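Local coordinates for purine nucleosidase, (IunH-1) (Sulfolobus solfataricus, PDB 3T8J), which belongs to the nucleosidase clan of enzymes, has an alpha/beta fold built on a mixed, mostly parallel sheet, and binds a sodium ion in this crystal, at residues K66-N71 with P123-A128; I73-V78 with A161-W166. One frame throughout, in Å; residues are numbered along the deposited sequence. Where two conformers were deposited one is given.

Interaction 1: K66-N71 with P123-A128; sequences KPLLKN and PLTNLA
No aromatic ring takes part; the methyl CG2 of Thr125 comes up to the oxygen of the Lys66-Pro67 peptide, 3.9 Å from Lys66 O. In this alpha/beta fold, the loop after strand 60-62 is laid against the first turn of helix 125-133. That helix has Leu124 at its N-cap position, and Ala128 N bonds back to Leu124 O. Thr125 works in two directions. Its CG2 stands opposite the backbone N and turns to the loop, while OG1 (chi1 -44°) lies beside that N and is hydrogen-bonded to Asp168 and Glu35. Because Leu68 N also bonds to Asp168 OD2, this single carboxylate oxygen joins the two segments indirectly, while the direct contact is van der Waals packing. Leu68 and Thr125 pass alongside each other in opposite senses. Beyond them, Leu68 also packs on Ile174 of the same chain and on Leu132 of the second subunit, whose Tyr131 OH is hydrogen-bonded to Lys66 NZ. The touching branches are methyls: Leu68 CD2 lies 3.8 Å from Thr125 CG2, with Leu68 CG just behind at 4.1 Å from the same methyl.

Interaction 2: I73-V78 with A161-W166; sequences ITVEKV and AEFNIW
Ile73 and Val75 meet Phe163 and Trp166, two aromatic side chains one turn apart at the start of helix 163-167, where a loop leading into helix 76-79 crosses in front of them. The apolar contacts come as two pairs. Val75 CG2 sits 3.9 Å from Phe163 CE1, oblique to the ring, the two side chains lying flank to flank and pointing contrary ways. Ile73 CG1, placed between its backbone N and carbonyl carbon (chi1 59°), comes 4.0 Å from Trp166 CH2, at the far end of the indole. Both aromatic residues have CG opposite the backbone N, which sends their rings out from the helix to the loop.

A second set of contacts is between backbone and ring edge. Ile73 N lies in the plane of the Trp166 indole, 3.9 Å from CZ3, and Ile73 O is near the plane of the Phe163 ring, 3.7 Å from CE1. Trp166 also makes a cation-pi contact with Arg269.

The capping hydrogen bonds lie within 161-166. Glu162, at the N-cap position, accepts from Asn164 N at OE2 (2.8 Å), met from above the carboxylate plane, and from Ile165 N at OE1 (3.1 Å), on the syn side. OE1 is gripped further by Gly149 N. The cap thus secures the helix start that carries Phe163, whose side chain lies about 7 Å from the sodium ion and touches Asp9, a ligand of that ion.

Ile73 O is buried here with no hydrogen-bonding partner in the model; the weakly positive C-H edge of Phe163 may offset part of that cost, in a contact otherwise built on dispersion.

Overall arrangement
The two contacts have centres 13 Å apart and adjoin through 123-128 and 161-166: Pro123 CD lies 3.5 Å from Asn164 OD1, and Leu124 CD1 lies 4.1 Å from Ile165 CD1. Each sets part of the loop region between strand 60-62 and helix 76-79 against the start of a helix, 125-133 in interaction 1 and 163-167 in interaction 2. Interaction 1 is the more buried, has no aromatic ring and pairs methyls with each other and with a backbone carbonyl, beside the second subunit; interaction 2 is partly buried, aromatic, and reaches the third subunit through the exposed Ile73. Phe163 in interaction 2 is also nearer the sodium ion than Thr125, whose side chain is about 11 Å away.

Interaction 1: K66-N71 with P123-A128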
ATOM      1  N   LYS A  66      -2.158  21.589 -10.751  1.00 19.62           N
ATOM      2  CA  LYS A  66      -2.392  20.174 -10.546  1.00 19.87           C
ATOM      3  C   LYS A  66      -1.597  19.742  -9.289  1.00 18.35           C
ATOM      4  O   LYS A  66      -0.643  20.430  -8.893  1.00 19.12           O
ATOM      5  CB  LYS A  66      -1.991  19.339 -11.728  1.00 22.33           C
ATOM      6  CG  LYS A  66      -0.576  19.366 -12.105  1.00 26.08           C
ATOM      7  CD  LYS A  66      -0.371  18.613 -13.431  1.00 33.05           C
ATOM      8  CE  LYS A  66       1.087  18.644 -13.873  1.00 37.62           C
ATOM      9  NZ  LYS A  66       1.350  17.465 -14.738  1.00 40.20           N
ATOM     10  N   PRO A  67      -2.002  18.610  -8.679  1.00 17.55           N
ATOM     11  CA  PRO A  67      -1.282  18.097  -7.496  1.00 17.29           C
ATOM     12  C   PRO A  67       0.158  17.728  -7.840  1.00 17.98           C
ATOM     13  O   PRO A  67       0.527  17.532  -8.995  1.00 19.10           O
ATOM     14  CB  PRO A  67      -2.103  16.875  -7.087  1.00 16.98           C
ATOM     15  CG  PRO A  67      -3.454  17.090  -7.697  1.00 18.17           C
ATOM     16  CD  PRO A  67      -3.161  17.760  -8.991  1.00 18.65           C
ATOM     17  N   LEU A  68       0.998  17.618  -6.810  1.00 18.50           N
ATOM     18  CA  LEU A  68       2.373  17.224  -7.052  1.00 19.22           C
ATOM     19  C   LEU A  68       2.512  15.927  -7.838  1.00 20.86           C
ATOM     20  O   LEU A  68       3.325  15.846  -8.757  1.00 23.18           O
ATOM     21  CB  LEU A  68       3.111  17.110  -5.715  1.00 19.26           C
ATOM     22  CG  LEU A  68       3.171  18.332  -4.808  1.00 19.01           C
ATOM     23  CD1 LEU A  68       3.864  17.973  -3.465  1.00 19.59           C
ATOM     24  CD2 LEU A  68       3.886  19.497  -5.456  1.00 20.25           C
ATOM     25  N   LEU A  69       1.733  14.911  -7.460  1.00 20.77           N
ATOM     26  CA  LEU A  69       1.846  13.537  -7.990  1.00 24.17           C
ATOM     27  C   LEU A  69       0.523  12.943  -8.492  1.00 24.09           C
ATOM     28  O   LEU A  69       0.483  12.227  -9.520  1.00 27.61           O
ATOM     29  CB  LEU A  69       2.399  12.608  -6.893  1.00 25.76           C
ATOM     30  CG  LEU A  69       3.870  12.708  -6.552  1.00 29.31           C
ATOM     31  CD1 LEU A  69       4.086  12.747  -5.055  1.00 31.93           C
ATOM     32  CD2 LEU A  69       4.674  11.573  -7.215  1.00 30.33           C
ATOM     33  N   LYS A  70      -0.549  13.171  -7.764  1.00 21.82           N
ATOM     34  CA  LYS A  70      -1.771  12.425  -8.005  1.00 22.22           C
ATOM     35  C   LYS A  70      -2.690  13.103  -9.009  1.00 21.56           C
ATOM     36  O   LYS A  70      -2.590  14.296  -9.241  1.00 20.99           O
ATOM     37  CB  LYS A  70      -2.499  12.207  -6.698  1.00 22.74           C
ATOM     38  CG  LYS A  70      -1.612  11.275  -5.807  1.00 26.80           C
ATOM     39  CD  LYS A  70      -2.266  10.741  -4.641  1.00 28.93           C
ATOM     40  CE  LYS A  70      -1.429   9.672  -3.938  1.00 23.58           C
ATOM     41  NZ  LYS A  70       0.066   9.945  -3.712  1.00 22.53           N
ATOM     42  N   ASN A  71      -3.574  12.312  -9.569  1.00 22.41           N
ATOM     43  CA  ASN A  71      -4.697  12.890 -10.298  1.00 22.77           C
ATOM     44  C   ASN A  71      -5.738  13.385  -9.310  1.00 22.26           C
ATOM     45  O   ASN A  71      -5.764  12.931  -8.151  1.00 23.37           O
ATOM     46  CB  ASN A  71      -5.276  11.824 -11.224  1.00 24.22           C
ATOM     47  CG  ASN A  71      -4.318  11.472 -12.367  1.00 31.56           C
ATOM     48  OD1 ASN A  71      -3.598  12.337 -12.879  1.00 37.85           O
ATOM     49  ND2 ASN A  71      -4.317  10.214 -12.767  1.00 38.68           N
ATOM     50  N   PRO A 123      -6.459  23.058  -1.241  1.00 16.55           N
ATOM     51  CA  PRO A 123      -5.358  22.082  -1.320  1.00 16.90           C
ATOM     52  C   PRO A 123      -3.976  22.740  -1.077  1.00 16.47           C
ATOM     53  O   PRO A 123      -3.780  23.905  -1.392  1.00 16.92           O
ATOM     54  CB  PRO A 123      -5.509  21.497  -2.723  1.00 17.08           C
ATOM     55  CG  PRO A 123      -6.976  21.641  -3.019  1.00 17.21           C
ATOM     56  CD  PRO A 123      -7.316  22.980  -2.433  1.00 16.43           C
ATOM     57  N   LEU A 124      -3.033  21.992  -0.506  1.00 16.47           N
ATOM     58  CA  LEU A 124      -1.832  22.573   0.079  1.00 17.10           C
ATOM     59  C   LEU A 124      -0.592  22.646  -0.848  1.00 16.49           C
ATOM     60  O   LEU A 124       0.544  22.912  -0.426  1.00 16.97           O
ATOM     61  CB  LEU A 124      -1.526  21.827   1.387  1.00 17.05           C
ATOM     62  CG  LEU A 124      -2.518  22.078   2.536  1.00 18.70           C
ATOM     63  CD1 LEU A 124      -2.365  21.031   3.676  1.00 19.22           C
ATOM     64  CD2 LEU A 124      -2.361  23.455   3.149  1.00 20.17           C
ATOM     65  N   THR A 125      -0.822  22.466  -2.142  1.00 16.24           N
ATOM     66  CA  THR A 125       0.254  22.371  -3.121  1.00 16.51           C
ATOM     67  C   THR A 125       1.201  23.585  -3.130  1.00 16.94           C
ATOM     68  O   THR A 125       2.409  23.404  -3.232  1.00 17.89           O
ATOM     69  CB  THR A 125      -0.332  22.085  -4.539  1.00 16.73           C
ATOM     70  OG1 THR A 125      -1.339  21.072  -4.423  1.00 16.36           O
ATOM     71  CG2 THR A 125       0.781  21.621  -5.469  1.00 17.88           C
ATOM     72  N   ASN A 126       0.671  24.811  -3.085  1.00 17.38           N
ATOM     73  CA  ASN A 126       1.539  25.998  -3.147  1.00 17.51           C
ATOM     74  C   ASN A 126       2.410  26.128  -1.907  1.00 17.47           C
ATOM     75  O   ASN A 126       3.583  26.488  -2.014  1.00 19.07           O
ATOM     76  CB  ASN A 126       0.740  27.288  -3.326  1.00 18.37           C
ATOM     77  CG  ASN A 126       0.118  27.404  -4.687  1.00 19.39           C
ATOM     78  OD1 ASN A 126       0.660  26.907  -5.654  1.00 20.73           O
ATOM     79  ND2 ASN A 126      -1.026  28.095  -4.763  1.00 20.45           N
ATOM     80  N   LEU A 127       1.820  25.872  -0.728  1.00 16.99           N
ATOM     81  CA  LEU A 127       2.619  25.977   0.520  1.00 17.69           C
ATOM     82  C   LEU A 127       3.686  24.901   0.540  1.00 18.12           C
ATOM     83  O   LEU A 127       4.816  25.153   1.014  1.00 18.51           O
ATOM     84  CB  LEU A 127       1.724  25.940   1.760  1.00 17.34           C
ATOM     85  CG  LEU A 127       2.417  26.108   3.118  1.00 18.15           C
ATOM     86  CD1 LEU A 127       3.074  27.471   3.197  1.00 18.78           C
ATOM     87  CD2 LEU A 127       1.393  25.949   4.248  1.00 20.00           C
ATOM     88  N   ALA A 128       3.370  23.683   0.104  1.00 17.62           N
ATOM     89  CA  ALA A 128       4.361  22.623   0.019  1.00 17.37           C
ATOM     90  C   ALA A 128       5.501  22.987  -0.918  1.00 18.15           C
ATOM     91  O   ALA A 128       6.664  22.790  -0.565  1.00 19.41           O
ATOM     92  CB  ALA A 128       3.715  21.284  -0.411  1.00 17.23           C
TER

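Interaction 2: I73-V78 with A161-W166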
ATOM      1  N   ILE A  73     -10.050  15.370  -9.187  1.00 21.25           N
ATOM      2  CA  ILE A  73     -11.234  15.835  -9.933  1.00 22.12           C
ATOM      3  C   ILE A  73     -11.655  17.195  -9.409  1.00 21.83           C
ATOM      4  O   ILE A  73     -11.580  17.463  -8.189  1.00 21.89           O
ATOM      5  CB  ILE A  73     -12.403  14.839  -9.851  1.00 23.09           C
ATOM      6  CG1 ILE A  73     -12.846  14.591  -8.412  1.00 23.86           C
ATOM      7  CG2 ILE A  73     -12.002  13.497 -10.494  1.00 25.24           C
ATOM      8  CD1 ILE A  73     -14.185  13.856  -8.277  1.00 26.94           C
ATOM      9  N   THR A  74     -12.081  18.074 -10.331  1.00 21.49           N
ATOM     10  CA  THR A  74     -12.815  19.254  -9.937  1.00 21.59           C
ATOM     11  C   THR A  74     -14.252  18.857  -9.527  1.00 22.63           C
ATOM     12  O   THR A  74     -14.712  17.745  -9.844  1.00 24.92           O
ATOM     13  CB  THR A  74     -12.815  20.298 -11.038  1.00 22.80           C
ATOM     14  OG1 THR A  74     -13.351  19.706 -12.232  1.00 23.85           O
ATOM     15  CG2 THR A  74     -11.384  20.839 -11.290  1.00 23.82           C
ATOM     16  N   VAL A  75     -14.930  19.754  -8.818  1.00 22.21           N
ATOM     17  CA  VAL A  75     -16.285  19.531  -8.322  1.00 23.16           C
ATOM     18  C   VAL A  75     -17.256  20.693  -8.685  1.00 24.21           C
ATOM     19  O   VAL A  75     -17.917  21.296  -7.821  1.00 23.84           O
ATOM     20  CB  VAL A  75     -16.300  19.185  -6.820  1.00 22.90           C
ATOM     21  CG1 VAL A  75     -15.800  17.726  -6.616  1.00 24.42           C
ATOM     22  CG2 VAL A  75     -15.452  20.176  -6.027  1.00 23.93           C
ATOM     23  N   GLU A  76     -17.339  20.999  -9.980  0.50 24.31           N
ATOM     24  CA  GLU A  76     -18.302  21.999 -10.443  0.50 25.34           C
ATOM     25  C   GLU A  76     -19.749  21.557 -10.173  0.50 25.50           C
ATOM     26  O   GLU A  76     -20.639  22.406 -10.102  0.50 26.96           O
ATOM     27  CB  GLU A  76     -18.047  22.385 -11.914  0.50 26.16           C
ATOM     28  CG  GLU A  76     -16.740  23.202 -12.062  0.50 25.82           C
ATOM     29  CD  GLU A  76     -16.126  23.192 -13.455  0.50 27.62           C
ATOM     30  OE1 GLU A  76     -16.845  22.916 -14.432  0.50 28.53           O
ATOM     31  OE2 GLU A  76     -14.909  23.473 -13.578  0.50 24.12           O
ATOM     32  N   LYS A  77     -19.995  20.255  -9.982  1.00 25.17           N
ATOM     33  CA  LYS A  77     -21.338  19.809  -9.569  1.00 26.50           C
ATOM     34  C   LYS A  77     -21.715  20.391  -8.192  1.00 26.93           C
ATOM     35  O   LYS A  77     -22.891  20.636  -7.894  1.00 28.66           O
ATOM     36  CB  LYS A  77     -21.463  18.276  -9.593  1.00 27.15           C
ATOM     37  CG  LYS A  77     -20.649  17.524  -8.527  1.00 26.61           C
ATOM     38  CD  LYS A  77     -20.774  16.024  -8.661  1.00 27.31           C
ATOM     39  CE  LYS A  77     -19.924  15.253  -7.655  1.00 27.76           C
ATOM     40  NZ  LYS A  77     -20.146  13.767  -7.830  1.00 29.04           N
ATOM     41  N   VAL A  78     -20.702  20.572  -7.330  1.00 25.33           N
ATOM     42  CA  VAL A  78     -20.921  21.050  -5.984  1.00 25.98           C
ATOM     43  C   VAL A  78     -21.074  22.572  -5.943  1.00 25.75           C
ATOM     44  O   VAL A  78     -21.948  23.086  -5.242  1.00 27.56           O
ATOM     45  CB  VAL A  78     -19.721  20.623  -5.065  1.00 24.87           C
ATOM     46  CG1 VAL A  78     -19.861  21.227  -3.655  1.00 25.97           C
ATOM     47  CG2 VAL A  78     -19.579  19.084  -4.976  1.00 25.90           C
ATOM     48  N   ALA A 161     -12.624  10.899   3.514  1.00 19.14           N
ATOM     49  CA  ALA A 161     -11.643  11.970   3.328  1.00 18.16           C
ATOM     50  C   ALA A 161     -12.295  13.299   2.927  1.00 18.93           C
ATOM     51  O   ALA A 161     -13.336  13.324   2.209  1.00 19.34           O
ATOM     52  CB  ALA A 161     -10.574  11.565   2.298  1.00 19.07           C
ATOM     53  N   GLU A 162     -11.662  14.376   3.344  1.00 18.15           N
ATOM     54  CA  GLU A 162     -12.027  15.744   3.035  1.00 18.68           C
ATOM     55  C   GLU A 162     -11.270  16.236   1.786  1.00 18.33           C
ATOM     56  O   GLU A 162     -10.113  15.888   1.544  1.00 18.46           O
ATOM     57  CB  GLU A 162     -11.756  16.633   4.253  1.00 19.29           C
ATOM     58  CG  GLU A 162     -12.079  18.085   4.084  1.00 19.77           C
ATOM     59  CD  GLU A 162     -10.995  18.853   3.364  1.00 21.38           C
ATOM     60  OE1 GLU A 162      -9.789  18.499   3.519  1.00 21.39           O
ATOM     61  OE2 GLU A 162     -11.342  19.835   2.674  1.00 21.30           O
ATOM     62  N   PHE A 163     -11.948  17.055   0.983  1.00 18.63           N
ATOM     63  CA  PHE A 163     -11.470  17.471  -0.323  1.00 18.09           C
ATOM     64  C   PHE A 163     -10.067  18.090  -0.360  1.00 17.08           C
ATOM     65  O   PHE A 163      -9.237  17.666  -1.159  1.00 17.95           O
ATOM     66  CB  PHE A 163     -12.473  18.459  -0.921  1.00 19.07           C
ATOM     67  CG  PHE A 163     -12.169  18.872  -2.326  1.00 18.58           C
ATOM     68  CD1 PHE A 163     -12.483  18.024  -3.383  1.00 20.09           C
ATOM     69  CD2 PHE A 163     -11.607  20.109  -2.603  1.00 20.32           C
ATOM     70  CE1 PHE A 163     -12.220  18.404  -4.698  1.00 19.92           C
ATOM     71  CE2 PHE A 163     -11.361  20.494  -3.913  1.00 21.31           C
ATOM     72  CZ  PHE A 163     -11.696  19.650  -4.961  1.00 19.48           C
ATOM     73  N   ASN A 164      -9.805  19.098   0.467  1.00 17.25           N
ATOM     74  CA  ASN A 164      -8.514  19.816   0.368  1.00 17.63           C
ATOM     75  C   ASN A 164      -7.328  18.867   0.565  1.00 18.12           C
ATOM     76  O   ASN A 164      -6.353  18.920  -0.189  1.00 18.25           O
ATOM     77  CB  ASN A 164      -8.424  20.949   1.389  1.00 18.26           C
ATOM     78  CG  ASN A 164      -9.317  22.114   1.040  1.00 18.92           C
ATOM     79  OD1 ASN A 164      -9.762  22.252  -0.108  1.00 19.49           O
ATOM     80  ND2 ASN A 164      -9.584  23.000   2.030  1.00 19.32           N
ATOM     81  N   ILE A 165      -7.420  17.989   1.566  1.00 17.88           N
ATOM     82  CA  ILE A 165      -6.338  17.030   1.818  1.00 17.21           C
ATOM     83  C   ILE A 165      -6.287  15.963   0.721  1.00 16.98           C
ATOM     84  O   ILE A 165      -5.209  15.609   0.216  1.00 17.30           O
ATOM     85  CB  ILE A 165      -6.476  16.369   3.206  1.00 17.39           C
ATOM     86  CG1 ILE A 165      -6.595  17.428   4.315  1.00 18.19           C
ATOM     87  CG2 ILE A 165      -5.286  15.381   3.507  1.00 17.96           C
ATOM     88  CD1 ILE A 165      -5.391  18.375   4.417  1.00 20.78           C
ATOM     89  N   TRP A 166      -7.459  15.445   0.316  1.00 16.75           N
ATOM     90  CA  TRP A 166      -7.532  14.405  -0.714  1.00 16.45           C
ATOM     91  C   TRP A 166      -6.941  14.865  -2.087  1.00 15.87           C
ATOM     92  O   TRP A 166      -6.304  14.070  -2.784  1.00 15.85           O
ATOM     93  CB  TRP A 166      -9.011  13.976  -0.901  1.00 17.10           C
ATOM     94  CG  TRP A 166      -9.215  12.948  -1.962  1.00 16.65           C
ATOM     95  CD1 TRP A 166      -9.192  11.575  -1.829  1.00 17.43           C
ATOM     96  CD2 TRP A 166      -9.494  13.200  -3.347  1.00 18.38           C
ATOM     97  NE1 TRP A 166      -9.406  10.963  -3.044  1.00 19.96           N
ATOM     98  CE2 TRP A 166      -9.585  11.945  -3.994  1.00 19.36           C
ATOM     99  CE3 TRP A 166      -9.647  14.371  -4.112  1.00 19.00           C
ATOM    100  CZ2 TRP A 166      -9.841  11.831  -5.354  1.00 21.17           C
ATOM    101  CZ3 TRP A 166      -9.902  14.243  -5.460  1.00 20.88           C
ATOM    102  CH2 TRP A 166      -9.990  12.984  -6.067  1.00 20.68           C
TER